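Local coordinates for putative glycosyl hydrolase (Bacteroides thetaiotaomicron VPI-5482, PDB 3K11), which is probably a hydrolase of the glycoside hydrolase family 88 type, built on the helical six-hairpin toroid, although its substrate is not established, at residues 40-45 with 75-80. Residues are numbered along the deposited sequence; the frame is centred on the assembly and turned at random.
Sequences FAYIDK and GAFRLA
In the helix-rich six-hairpin fold of family 88, the last turns of helix 29-45 meet the loop that leads from strand 70-72 to helix 82-98. Y42 and F77 make the closest approach of this small, buried, mainly apolar contact, which no hydrogen bond crosses. CE2 of Y42 lies 3.8 Å from CE2 of F77 and 4.1 Å from its CZ, close to the plane of the phenylalanine ring and therefore at its edge. The two side chains run roughly perpendicular to each other. With CG anti to the backbone N (chi1 175°), the ring of Y42 reaches across so that CE2 and OH lie next to the loop, OH 4.4 Å from CB of A76; that OH is hydrogen-bonded to Q370. CB of A76 also lies above one face of the F77 ring, off-centre. From the next helix position, CG2 of I43 approaches CE2 of F77 obliquely at 4.3 Å, so two successive residues of the helix share the outer end of one ring. D8 of the second subunit packs on F77. F77 also stacks on W84 of helix 82-98, I43 reaches Y106 of helix 101-128, and Y42, I43 and F77 all meet Y400 of helix 400-416.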
ATOM      1  N   PHE A  40      -2.216   6.564 -35.811  1.00 24.99           N
ATOM      2  CA  PHE A  40      -2.011   5.830 -37.049  1.00 24.79           C
ATOM      3  C   PHE A  40      -1.310   6.700 -38.096  1.00 24.92           C
ATOM      4  O   PHE A  40      -0.375   6.251 -38.768  1.00 23.26           O
ATOM      5  CB  PHE A  40      -3.357   5.337 -37.592  1.00 24.90           C
ATOM      6  CG  PHE A  40      -3.244   4.621 -38.904  1.00 25.61           C
ATOM      7  CD1 PHE A  40      -2.556   3.437 -38.984  1.00 23.62           C
ATOM      8  CD2 PHE A  40      -3.784   5.164 -40.069  1.00 30.28           C
ATOM      9  CE1 PHE A  40      -2.404   2.770 -40.183  1.00 27.03           C
ATOM     10  CE2 PHE A  40      -3.636   4.510 -41.271  1.00 34.57           C
ATOM     11  CZ  PHE A  40      -2.959   3.290 -41.325  1.00 28.55           C
ATOM     12  N   ALA A  41      -1.761   7.933 -38.254  1.00 26.30           N
ATOM     13  CA  ALA A  41      -1.155   8.809 -39.290  1.00 28.90           C
ATOM     14  C   ALA A  41       0.318   9.012 -38.971  1.00 31.71           C
ATOM     15  O   ALA A  41       1.182   8.998 -39.839  1.00 31.56           O
ATOM     16  CB  ALA A  41      -1.880  10.151 -39.361  1.00 28.97           C
ATOM     17  N   TYR A  42       0.614   9.190 -37.698  1.00 27.34           N
ATOM     18  CA  TYR A  42       1.986   9.376 -37.286  1.00 26.60           C
ATOM     19  C   TYR A  42       2.862   8.161 -37.576  1.00 27.51           C
ATOM     20  O   TYR A  42       3.905   8.282 -38.174  1.00 28.58           O
ATOM     21  CB  TYR A  42       2.025   9.714 -35.793  1.00 25.58           C
ATOM     22  CG  TYR A  42       3.433   9.803 -35.257  1.00 27.65           C
ATOM     23  CD1 TYR A  42       4.303  10.781 -35.692  1.00 28.88           C
ATOM     24  CD2 TYR A  42       3.881   8.925 -34.302  1.00 24.26           C
ATOM     25  CE1 TYR A  42       5.603  10.844 -35.203  1.00 24.84           C
ATOM     26  CE2 TYR A  42       5.168   8.983 -33.820  1.00 24.80           C
ATOM     27  CZ  TYR A  42       6.018   9.942 -34.259  1.00 27.28           C
ATOM     28  OH  TYR A  42       7.306   9.956 -33.735  1.00 28.52           O
ATOM     29  N   ILE A  43       2.423   6.977 -37.164  1.00 25.39           N
ATOM     30  CA  ILE A  43       3.279   5.802 -37.313  1.00 26.53           C
ATOM     31  C   ILE A  43       3.425   5.417 -38.784  1.00 28.64           C
ATOM     32  O   ILE A  43       4.421   4.823 -39.156  1.00 29.90           O
ATOM     33  CB  ILE A  43       2.818   4.597 -36.475  1.00 27.17           C
ATOM     34  CG1 ILE A  43       1.428   4.095 -36.908  1.00 34.17           C
ATOM     35  CG2 ILE A  43       2.871   4.963 -34.971  1.00 23.77           C
ATOM     36  CD1 ILE A  43       1.344   2.613 -37.025  1.00 37.80           C
ATOM     37  N   ASP A  44       2.415   5.740 -39.575  1.00 24.90           N
ATOM     38  CA  ASP A  44       2.432   5.414 -41.008  1.00 31.69           C
ATOM     39  C   ASP A  44       3.678   6.062 -41.665  1.00 35.02           C
ATOM     40  O   ASP A  44       4.481   5.364 -42.369  1.00 36.51           O
ATOM     41  CB  ASP A  44       1.142   5.928 -41.638  1.00 29.25           C
ATOM     42  CG  ASP A  44       0.938   5.464 -43.073  1.00 36.79           C
ATOM     43  OD1 ASP A  44       1.523   4.429 -43.494  1.00 34.79           O
ATOM     44  OD2 ASP A  44       0.160   6.141 -43.759  1.00 40.09           O
ATOM     45  N   LYS A  45       3.846   7.369 -41.395  0.80 33.79           N
ATOM     46  CA  LYS A  45       4.993   8.142 -41.942  0.80 35.64           C
ATOM     47  C   LYS A  45       6.345   7.821 -41.296  0.80 35.34           C
ATOM     48  O   LYS A  45       7.380   8.142 -41.863  0.80 40.25           O
ATOM     49  CB  LYS A  45       4.748   9.674 -42.029  0.80 36.79           C
ATOM     50  CG  LYS A  45       4.047  10.441 -40.872  0.80 43.23           C
ATOM     51  CD  LYS A  45       4.885  10.621 -39.598  0.80 45.86           C
ATOM     52  CE  LYS A  45       5.991  11.607 -39.778  0.80 49.68           C
ATOM     53  NZ  LYS A  45       6.836  12.061 -38.635  0.80 38.13           N
ATOM     54  N   GLY A  75      12.925   4.728 -40.218  1.00 25.53           N
ATOM     55  CA  GLY A  75      11.951   5.676 -39.660  1.00 26.17           C
ATOM     56  C   GLY A  75      12.106   5.605 -38.153  1.00 28.38           C
ATOM     57  O   GLY A  75      13.068   5.032 -37.676  1.00 30.97           O
ATOM     58  N   ALA A  76      11.176   6.163 -37.389  1.00 29.07           N
ATOM     59  CA  ALA A  76      11.310   6.141 -35.927  1.00 28.44           C
ATOM     60  C   ALA A  76      11.128   4.767 -35.354  1.00 29.74           C
ATOM     61  O   ALA A  76      11.663   4.488 -34.295  1.00 32.24           O
ATOM     62  CB  ALA A  76      10.307   7.145 -35.256  1.00 28.58           C
ATOM     63  N   PHE A  77      10.385   3.881 -36.034  1.00 27.36           N
ATOM     64  CA  PHE A  77      10.102   2.564 -35.487  1.00 26.74           C
ATOM     65  C   PHE A  77      10.457   1.445 -36.457  1.00 27.51           C
ATOM     66  O   PHE A  77      10.210   1.582 -37.663  1.00 26.55           O
ATOM     67  CB  PHE A  77       8.627   2.473 -35.182  1.00 25.87           C
ATOM     68  CG  PHE A  77       8.143   3.595 -34.328  1.00 25.64           C
ATOM     69  CD1 PHE A  77       8.557   3.676 -32.998  1.00 27.08           C
ATOM     70  CD2 PHE A  77       7.377   4.627 -34.873  1.00 25.83           C
ATOM     71  CE1 PHE A  77       8.182   4.753 -32.220  1.00 24.96           C
ATOM     72  CE2 PHE A  77       6.975   5.683 -34.094  1.00 26.52           C
ATOM     73  CZ  PHE A  77       7.386   5.736 -32.743  1.00 20.84           C
ATOM     74  N   ARG A  78      11.011   0.349 -35.921  0.70 29.14           N
ATOM     75  CA  ARG A  78      11.435  -0.822 -36.719  0.70 27.21           C
ATOM     76  C   ARG A  78      10.199  -1.594 -37.144  0.70 27.41           C
ATOM     77  O   ARG A  78       9.245  -1.722 -36.368  0.70 28.42           O
ATOM     78  CB  ARG A  78      12.384  -1.718 -35.893  0.70 29.15           C
ATOM     79  CG  ARG A  78      13.749  -1.105 -35.609  0.70 27.57           C
ATOM     80  CD  ARG A  78      14.537  -1.742 -34.438  0.70 32.37           C
ATOM     81  NE  ARG A  78      13.875  -1.447 -33.150  0.70 41.64           N
ATOM     82  CZ  ARG A  78      13.521  -2.339 -32.208  0.70 37.56           C
ATOM     83  NH1 ARG A  78      13.809  -3.644 -32.319  0.70 40.97           N
ATOM     84  NH2 ARG A  78      12.890  -1.908 -31.121  0.70 28.71           N
ATOM     85  N   LEU A  79      10.191  -2.062 -38.390  1.00 23.81           N
ATOM     86  CA  LEU A  79       9.050  -2.801 -38.941  1.00 25.34           C
ATOM     87  C   LEU A  79       8.815  -4.202 -38.397  1.00 26.87           C
ATOM     88  O   LEU A  79       7.692  -4.698 -38.476  1.00 25.45           O
ATOM     89  CB  LEU A  79       9.187  -2.929 -40.470  1.00 25.50           C
ATOM     90  CG  LEU A  79       8.966  -1.691 -41.347  1.00 26.11           C
ATOM     91  CD1 LEU A  79       9.256  -1.971 -42.867  1.00 19.72           C
ATOM     92  CD2 LEU A  79       7.524  -1.233 -41.231  1.00 25.10           C
ATOM     93  N   ALA A  80       9.864  -4.856 -37.903  1.00 24.71           N
ATOM     94  CA  ALA A  80       9.733  -6.253 -37.497  1.00 25.92           C
ATOM     95  C   ALA A  80      10.227  -6.512 -36.102  1.00 22.17           C
ATOM     96  O   ALA A  80      10.595  -7.649 -35.770  1.00 23.51           O
ATOM     97  CB  ALA A  80      10.407  -7.156 -38.461  1.00 24.22           C
TER